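Local coordinates for protein putative Transcriptional Regulator (Rhodococcus sp., PDB 2IA2) that probably binds DNA as an IclR-family transcriptional regulator, with a helix-turn-helix domain joined to a GAF-like domain of the kind that senses small effector molecules, at residues V95-V107 against S248-L260. Numbering follows the deposited sequence.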
ATOM      1  N   VAL A  95      -3.003  -9.498   1.776  1.00 23.17           N
ATOM      2  CA  VAL A  95      -2.421  -9.598   0.434  1.00 22.80           C
ATOM      3  C   VAL A  95      -2.292 -11.093   0.023  1.00 23.89           C
ATOM      4  O   VAL A  95      -2.711 -11.500  -1.081  1.00 25.29           O
ATOM      5  CB  VAL A  95      -1.075  -8.871   0.338  1.00 23.06           C
ATOM      6  CG1 VAL A  95      -0.326  -9.282  -0.953  1.00 20.62           C
ATOM      7  CG2 VAL A  95      -1.265  -7.285   0.433  1.00 23.37           C
ATOM      8  N   ALA A  96      -1.774 -11.899   0.947  1.00 22.78           N
ATOM      9  CA  ALA A  96      -1.580 -13.346   0.763  1.00 22.94           C
ATOM     10  C   ALA A  96      -2.842 -14.164   0.585  1.00 23.32           C
ATOM     11  O   ALA A  96      -2.867 -15.034  -0.246  1.00 23.45           O
ATOM     12  CB  ALA A  96      -0.758 -13.891   1.906  1.00 21.30           C
ATOM     13  N   GLN A  97      -3.892 -13.894   1.368  1.00 25.19           N
ATOM     14  CA  GLN A  97      -5.124 -14.717   1.330  1.00 25.93           C
ATOM     15  C   GLN A  97      -5.656 -15.152  -0.056  1.00 26.41           C
ATOM     16  O   GLN A  97      -5.796 -16.341  -0.290  1.00 27.08           O
ATOM     17  CB  GLN A  97      -6.243 -14.147   2.239  1.00 27.12           C
ATOM     18  CG  GLN A  97      -7.311 -15.184   2.666  1.00 28.17           C
ATOM     19  CD  GLN A  97      -6.716 -16.322   3.521  1.00 30.78           C
ATOM     20  OE1 GLN A  97      -5.824 -16.104   4.336  1.00 32.06           O
ATOM     21  NE2 GLN A  97      -7.233 -17.503   3.358  1.00 30.70           N
ATOM     22  N   PRO A  98      -5.987 -14.206  -0.965  1.00 26.91           N
ATOM     23  CA  PRO A  98      -6.554 -14.671  -2.231  1.00 27.47           C
ATOM     24  C   PRO A  98      -5.581 -15.585  -3.008  1.00 27.19           C
ATOM     25  O   PRO A  98      -6.017 -16.456  -3.745  1.00 28.48           O
ATOM     26  CB  PRO A  98      -6.854 -13.384  -3.019  1.00 28.33           C
ATOM     27  CG  PRO A  98      -6.390 -12.248  -2.199  1.00 28.86           C
ATOM     28  CD  PRO A  98      -5.877 -12.726  -0.878  1.00 27.60           C
ATOM     29  N   HIS A  99      -4.295 -15.413  -2.799  1.00 25.80           N
ATOM     30  CA  HIS A  99      -3.317 -16.207  -3.475  1.00 24.93           C
ATOM     31  C   HIS A  99      -3.227 -17.595  -2.871  1.00 24.06           C
ATOM     32  O   HIS A  99      -3.114 -18.530  -3.567  1.00 25.12           O
ATOM     33  CB  HIS A  99      -1.963 -15.522  -3.485  1.00 24.41           C
ATOM     34  CG  HIS A  99      -1.953 -14.223  -4.217  1.00 24.75           C
ATOM     35  ND1 HIS A  99      -2.129 -14.129  -5.568  1.00 26.92           N
ATOM     36  CD2 HIS A  99      -1.815 -12.965  -3.775  1.00 22.80           C
ATOM     37  CE1 HIS A  99      -2.094 -12.870  -5.930  1.00 22.47           C
ATOM     38  NE2 HIS A  99      -1.902 -12.142  -4.856  1.00 26.59           N
ATOM     39  N   LEU A 100      -3.339 -17.690  -1.567  1.00 22.60           N
ATOM     40  CA  LEU A 100      -3.463 -19.007  -0.898  1.00 24.20           C
ATOM     41  C   LEU A 100      -4.701 -19.723  -1.332  1.00 24.24           C
ATOM     42  O   LEU A 100      -4.673 -20.944  -1.526  1.00 23.90           O
ATOM     43  CB  LEU A 100      -3.485 -18.868   0.626  1.00 22.86           C
ATOM     44  CG  LEU A 100      -2.190 -18.296   1.212  1.00 24.51           C
ATOM     45  CD1 LEU A 100      -2.277 -18.360   2.764  1.00 19.23           C
ATOM     46  CD2 LEU A 100      -0.914 -18.957   0.652  1.00 19.30           C
ATOM     47  N   GLU A 101      -5.805 -18.973  -1.482  1.00 25.01           N
ATOM     48  CA  GLU A 101      -7.063 -19.607  -1.854  1.00 27.68           C
ATOM     49  C   GLU A 101      -6.937 -20.219  -3.229  1.00 27.80           C
ATOM     50  O   GLU A 101      -7.352 -21.354  -3.412  1.00 29.90           O
ATOM     51  CB  GLU A 101      -8.260 -18.662  -1.847  1.00 28.21           C
ATOM     52  CG  GLU A 101      -8.693 -18.180  -0.477  1.00 33.40           C
ATOM     53  CD  GLU A 101      -9.388 -19.261   0.384  1.00 39.83           C
ATOM     54  OE1 GLU A 101      -9.894 -20.326  -0.115  1.00 40.24           O
ATOM     55  OE2 GLU A 101      -9.413 -19.014   1.611  1.00 42.12           O
ATOM     56  N   LYS A 102      -6.351 -19.495  -4.184  1.00 28.55           N
ATOM     57  CA  LYS A 102      -6.117 -20.026  -5.540  1.00 30.15           C
ATOM     58  C   LYS A 102      -5.192 -21.231  -5.519  1.00 28.72           C
ATOM     59  O   LYS A 102      -5.480 -22.222  -6.168  1.00 29.83           O
ATOM     60  CB  LYS A 102      -5.607 -18.954  -6.529  1.00 30.03           C
ATOM     61  CG  LYS A 102      -6.620 -17.790  -6.709  1.00 35.34           C
ATOM     62  CD  LYS A 102      -6.157 -16.557  -7.572  1.00 35.21           C
ATOM     63  CE  LYS A 102      -6.886 -15.201  -7.149  1.00 42.07           C
ATOM     64  NZ  LYS A 102      -5.986 -14.077  -6.462  1.00 48.42           N
ATOM     65  N   LEU A 103      -4.100 -21.161  -4.766  1.00 27.32           N
ATOM     66  CA  LEU A 103      -3.137 -22.250  -4.703  1.00 26.67           C
ATOM     67  C   LEU A 103      -3.825 -23.508  -4.143  1.00 27.00           C
ATOM     68  O   LEU A 103      -3.835 -24.547  -4.762  1.00 28.41           O
ATOM     69  CB  LEU A 103      -1.921 -21.859  -3.830  1.00 25.98           C
ATOM     70  CG  LEU A 103      -0.866 -22.970  -3.650  1.00 26.23           C
ATOM     71  CD1 LEU A 103      -0.356 -23.515  -5.058  1.00 22.73           C
ATOM     72  CD2 LEU A 103       0.317 -22.560  -2.756  1.00 23.06           C
ATOM     73  N   SER A 104      -4.402 -23.392  -2.960  1.00 28.59           N
ATOM     74  CA  SER A 104      -5.098 -24.506  -2.329  1.00 29.88           C
ATOM     75  C   SER A 104      -6.163 -25.147  -3.185  1.00 31.27           C
ATOM     76  O   SER A 104      -6.316 -26.376  -3.188  1.00 31.19           O
ATOM     77  CB  SER A 104      -5.620 -24.143  -0.958  1.00 29.60           C
ATOM     78  OG  SER A 104      -4.546 -24.271  -0.004  1.00 31.99           O
ATOM     79  N   HIS A 105      -6.873 -24.329  -3.937  1.00 32.17           N
ATOM     80  CA  HIS A 105      -7.938 -24.826  -4.794  1.00 34.00           C
ATOM     81  C   HIS A 105      -7.351 -25.519  -6.001  1.00 34.23           C
ATOM     82  O   HIS A 105      -7.952 -26.458  -6.515  1.00 36.06           O
ATOM     83  CB  HIS A 105      -8.896 -23.717  -5.246  1.00 34.53           C
ATOM     84  CG  HIS A 105      -9.961 -24.212  -6.171  1.00 42.70           C
ATOM     85  ND1 HIS A 105     -10.974 -25.062  -5.758  1.00 49.03           N
ATOM     86  CD2 HIS A 105     -10.125 -24.054  -7.512  1.00 48.26           C
ATOM     87  CE1 HIS A 105     -11.723 -25.392  -6.800  1.00 50.47           C
ATOM     88  NE2 HIS A 105     -11.235 -24.785  -7.874  1.00 50.89           N
ATOM     89  N   LYS A 106      -6.184 -25.075  -6.455  1.00 32.90           N
ATOM     90  CA  LYS A 106      -5.519 -25.709  -7.589  1.00 33.61           C
ATOM     91  C   LYS A 106      -4.937 -27.106  -7.251  1.00 33.85           C
ATOM     92  O   LYS A 106      -5.126 -28.042  -7.995  1.00 34.75           O
ATOM     93  CB  LYS A 106      -4.419 -24.788  -8.145  1.00 32.93           C
ATOM     94  CG  LYS A 106      -3.777 -25.342  -9.367  1.00 35.35           C
ATOM     95  CD  LYS A 106      -2.561 -24.571  -9.664  1.00 36.48           C
ATOM     96  CE  LYS A 106      -2.101 -24.897 -11.051  1.00 40.02           C
ATOM     97  NZ  LYS A 106      -0.759 -24.278 -11.272  1.00 40.48           N
ATOM     98  N   VAL A 107      -4.218 -27.226  -6.138  1.00 32.40           N
ATOM     99  CA  VAL A 107      -3.520 -28.473  -5.785  1.00 30.99           C
ATOM    100  C   VAL A 107      -4.223 -29.322  -4.717  1.00 31.51           C
ATOM    101  O   VAL A 107      -3.789 -30.456  -4.437  1.00 30.66           O
ATOM    102  CB  VAL A 107      -2.026 -28.187  -5.350  1.00 30.86           C
ATOM    103  CG1 VAL A 107      -1.293 -27.360  -6.439  1.00 28.58           C
ATOM    104  CG2 VAL A 107      -1.927 -27.507  -3.940  1.00 28.20           C
ATOM    105  N   SER A 248       3.832 -24.709  -8.643  1.00 27.73           N
ATOM    106  CA  SER A 248       2.747 -23.798  -8.282  1.00 28.46           C
ATOM    107  C   SER A 248       3.099 -22.976  -7.065  1.00 26.79           C
ATOM    108  O   SER A 248       2.822 -21.804  -7.034  1.00 26.60           O
ATOM    109  CB  SER A 248       1.454 -24.595  -8.034  1.00 28.12           C
ATOM    110  OG  SER A 248       1.081 -25.209  -9.233  1.00 28.75           O
ATOM    111  N   LEU A 249       3.708 -23.612  -6.060  1.00 26.66           N
ATOM    112  CA  LEU A 249       4.172 -22.903  -4.857  1.00 25.38           C
ATOM    113  C   LEU A 249       5.108 -21.717  -5.236  1.00 24.90           C
ATOM    114  O   LEU A 249       4.963 -20.607  -4.727  1.00 23.02           O
ATOM    115  CB  LEU A 249       4.847 -23.907  -3.911  1.00 25.18           C
ATOM    116  CG  LEU A 249       5.494 -23.255  -2.668  1.00 27.85           C
ATOM    117  CD1 LEU A 249       4.454 -22.608  -1.810  1.00 27.75           C
ATOM    118  CD2 LEU A 249       6.262 -24.261  -1.876  1.00 30.50           C
ATOM    119  N   ARG A 250       6.035 -21.934  -6.181  1.00 26.15           N
ATOM    120  CA  ARG A 250       6.933 -20.865  -6.637  1.00 26.93           C
ATOM    121  C   ARG A 250       6.198 -19.699  -7.248  1.00 26.27           C
ATOM    122  O   ARG A 250       6.521 -18.517  -6.990  1.00 27.30           O
ATOM    123  CB  ARG A 250       7.991 -21.406  -7.625  1.00 26.20           C
ATOM    124  CG  ARG A 250       9.169 -22.077  -6.954  1.00 27.28           C
ATOM    125  CD  ARG A 250      10.180 -22.503  -8.057  1.00 30.68           C
ATOM    126  NE  ARG A 250      11.193 -23.459  -7.604  1.00 30.57           N
ATOM    127  CZ  ARG A 250      12.342 -23.093  -7.031  1.00 34.57           C
ATOM    128  NH1 ARG A 250      12.620 -21.796  -6.824  1.00 31.82           N
ATOM    129  NH2 ARG A 250      13.209 -24.020  -6.637  1.00 35.56           N
ATOM    130  N   VAL A 251       5.196 -20.015  -8.066  1.00 27.53           N
ATOM    131  CA  VAL A 251       4.410 -18.981  -8.734  1.00 26.45           C
ATOM    132  C   VAL A 251       3.571 -18.199  -7.713  1.00 25.76           C
ATOM    133  O   VAL A 251       3.445 -16.996  -7.817  1.00 26.52           O
ATOM    134  CB  VAL A 251       3.566 -19.564  -9.894  1.00 27.48           C
ATOM    135  CG1 VAL A 251       2.664 -18.500 -10.484  1.00 28.20           C
ATOM    136  CG2 VAL A 251       4.505 -20.104 -11.046  1.00 27.78           C
ATOM    137  N   THR A 252       3.033 -18.879  -6.704  1.00 23.90           N
ATOM    138  CA  THR A 252       2.246 -18.222  -5.679  1.00 22.68           C
ATOM    139  C   THR A 252       3.120 -17.263  -4.898  1.00 21.93           C
ATOM    140  O   THR A 252       2.719 -16.155  -4.652  1.00 23.58           O
ATOM    141  CB  THR A 252       1.604 -19.299  -4.745  1.00 22.33           C
ATOM    142  OG1 THR A 252       0.689 -20.055  -5.527  1.00 23.28           O
ATOM    143  CG2 THR A 252       0.841 -18.663  -3.580  1.00 21.72           C
ATOM    144  N   ALA A 253       4.322 -17.689  -4.515  1.00 22.18           N
ATOM    145  CA  ALA A 253       5.232 -16.861  -3.778  1.00 22.35           C
ATOM    146  C   ALA A 253       5.472 -15.568  -4.570  1.00 23.08           C
ATOM    147  O   ALA A 253       5.380 -14.498  -4.012  1.00 22.43           O
ATOM    148  CB  ALA A 253       6.565 -17.579  -3.573  1.00 21.89           C
ATOM    149  N   THR A 254       5.769 -15.679  -5.867  1.00 24.71           N
ATOM    150  CA  THR A 254       6.054 -14.513  -6.681  1.00 25.64           C
ATOM    151  C   THR A 254       4.809 -13.583  -6.869  1.00 26.29           C
ATOM    152  O   THR A 254       4.892 -12.341  -6.801  1.00 25.62           O
ATOM    153  CB  THR A 254       6.702 -14.927  -8.039  1.00 26.50           C
ATOM    154  OG1 THR A 254       5.736 -15.558  -8.874  1.00 34.02           O
ATOM    155  CG2 THR A 254       7.805 -15.908  -7.853  1.00 28.05           C
ATOM    156  N   ASP A 255       3.644 -14.180  -7.073  1.00 26.56           N
ATOM    157  CA  ASP A 255       2.403 -13.400  -7.086  1.00 26.04           C
ATOM    158  C   ASP A 255       2.181 -12.595  -5.804  1.00 25.02           C
ATOM    159  O   ASP A 255       1.700 -11.478  -5.872  1.00 22.73           O
ATOM    160  CB  ASP A 255       1.181 -14.318  -7.233  1.00 26.46           C
ATOM    161  CG  ASP A 255       1.129 -15.021  -8.583  1.00 28.78           C
ATOM    162  OD1 ASP A 255       1.862 -14.612  -9.511  1.00 29.56           O
ATOM    163  OD2 ASP A 255       0.324 -15.960  -8.712  1.00 33.08           O
ATOM    164  N   ILE A 256       2.460 -13.198  -4.650  1.00 24.01           N
ATOM    165  CA  ILE A 256       2.287 -12.522  -3.357  1.00 23.34           C
ATOM    166  C   ILE A 256       3.320 -11.375  -3.212  1.00 24.31           C
ATOM    167  O   ILE A 256       2.962 -10.234  -2.855  1.00 24.48           O
ATOM    168  CB  ILE A 256       2.365 -13.541  -2.132  1.00 23.53           C
ATOM    169  CG1 ILE A 256       1.164 -14.484  -2.142  1.00 20.95           C
ATOM    170  CG2 ILE A 256       2.401 -12.808  -0.758  1.00 23.05           C
ATOM    171  CD1 ILE A 256       1.204 -15.612  -1.068  1.00 21.42           C
ATOM    172  N   GLU A 257       4.571 -11.664  -3.549  1.00 25.10           N
ATOM    173  CA  GLU A 257       5.641 -10.647  -3.603  1.00 26.41           C
ATOM    174  C   GLU A 257       5.266  -9.428  -4.413  1.00 24.82           C
ATOM    175  O   GLU A 257       5.516  -8.310  -3.994  1.00 24.43           O
ATOM    176  CB  GLU A 257       6.897 -11.212  -4.278  1.00 26.69           C
ATOM    177  CG  GLU A 257       7.628 -12.075  -3.340  1.00 30.74           C
ATOM    178  CD  GLU A 257       8.937 -12.613  -3.934  1.00 33.29           C
ATOM    179  OE1 GLU A 257       9.131 -12.528  -5.169  1.00 35.98           O
ATOM    180  OE2 GLU A 257       9.748 -13.132  -3.156  1.00 30.68           O
ATOM    181  N   GLN A 258       4.714  -9.674  -5.589  1.00 24.70           N
ATOM    182  CA  GLN A 258       4.469  -8.604  -6.529  1.00 25.98           C
ATOM    183  C   GLN A 258       3.357  -7.732  -5.964  1.00 25.18           C
ATOM    184  O   GLN A 258       3.450  -6.532  -6.027  1.00 24.22           O
ATOM    185  CB  GLN A 258       4.035  -9.129  -7.881  1.00 25.14           C
ATOM    186  CG  GLN A 258       5.143  -9.809  -8.623  1.00 34.66           C
ATOM    187  CD  GLN A 258       4.764 -10.116 -10.045  1.00 42.55           C
ATOM    188  OE1 GLN A 258       3.647  -9.795 -10.504  1.00 46.01           O
ATOM    189  NE2 GLN A 258       5.685 -10.727 -10.764  1.00 45.08           N
ATOM    190  N   ASP A 259       2.322  -8.348  -5.390  1.00 24.80           N
ATOM    191  CA  ASP A 259       1.207  -7.580  -4.793  1.00 24.87           C
ATOM    192  C   ASP A 259       1.672  -6.798  -3.577  1.00 24.43           C
ATOM    193  O   ASP A 259       1.219  -5.686  -3.288  1.00 24.07           O
ATOM    194  CB  ASP A 259       0.024  -8.520  -4.403  1.00 25.29           C
ATOM    195  CG  ASP A 259      -0.947  -8.761  -5.571  1.00 27.60           C
ATOM    196  OD1 ASP A 259      -0.750  -8.152  -6.649  1.00 28.09           O
ATOM    197  OD2 ASP A 259      -1.931  -9.494  -5.389  1.00 27.39           O
ATOM    198  N   LEU A 260       2.553  -7.401  -2.824  1.00 25.81           N
ATOM    199  CA  LEU A 260       2.991  -6.774  -1.592  1.00 28.63           C
ATOM    200  C   LEU A 260       3.791  -5.545  -1.972  1.00 28.05           C
ATOM    201  O   LEU A 260       3.701  -4.519  -1.326  1.00 29.18           O
ATOM    202  CB  LEU A 260       3.838  -7.752  -0.804  1.00 28.25           C
ATOM    203  CG  LEU A 260       4.124  -7.608   0.685  1.00 32.71           C
ATOM    204  CD1 LEU A 260       2.833  -7.614   1.569  1.00 31.68           C
ATOM    205  CD2 LEU A 260       5.033  -8.839   1.013  1.00 32.36           C
TER
HETATM  206  O   HOH W   1      -3.611  -9.654  -3.072  1.00 28.72           O
HETATM  207  O   HOH W   2      -1.785 -18.645  -6.170  1.00 24.88           O
HETATM  208  O   HOH W   3      -1.813 -16.397  -7.446  1.00 25.31           O
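Two donors grip OD2 of D259: the ring nitrogen NE2 of H99, 2.7 Å away, and a water that also donates to the backbone O of V95, so the carboxylate reaches V95 and H99, one turn apart on the facing helix. The histidine bond is fairly straight, 159° at the hydrogen. OD2 lies in the plane of the imidazole, yet NE2 approaches it from above the carboxylate plane, the two flat groups being steeply turned against each other. With chi1 at -63°, H99 sends its ring across to the other helix as a knob among T252, D255, I256 and D259. There I256 runs past H99 in the opposite direction, its CG1 3.6 Å from CB of H99, while CB of D255 sits 3.7 Å from ND1 of H99. A second water links that same ND1 to OD2 of D255, so the ring is held at both nitrogens; the carboxylates of D255 and D259 close by would tend to favour a protonated ring.

Helices 92-107 and 246-264 run antiparallel here, at 157°, and pack together on one face of the antiparallel sheet of the GAF-like domain, which in IclR regulators is generally the effector-binding part. I256 and L260 rest on I216 of strand 209-217, L100 on V227 and L103 on I229 of strand 223-232. On the sheet side, CD1 of I256 reaches CB of A96. V95 lays CG1 against CB of D259 at 3.6 Å, while D259 also packs on P77 of the second subunit. Further along, L103 crosses T252, and its CD1 touches CB of S248 at 3.6 Å. A third water spans OG1 of T252 and the backbone O of H99. At the far end K106, its chain extended, carries NZ over to donate to OG of S248 at 2.9 Å.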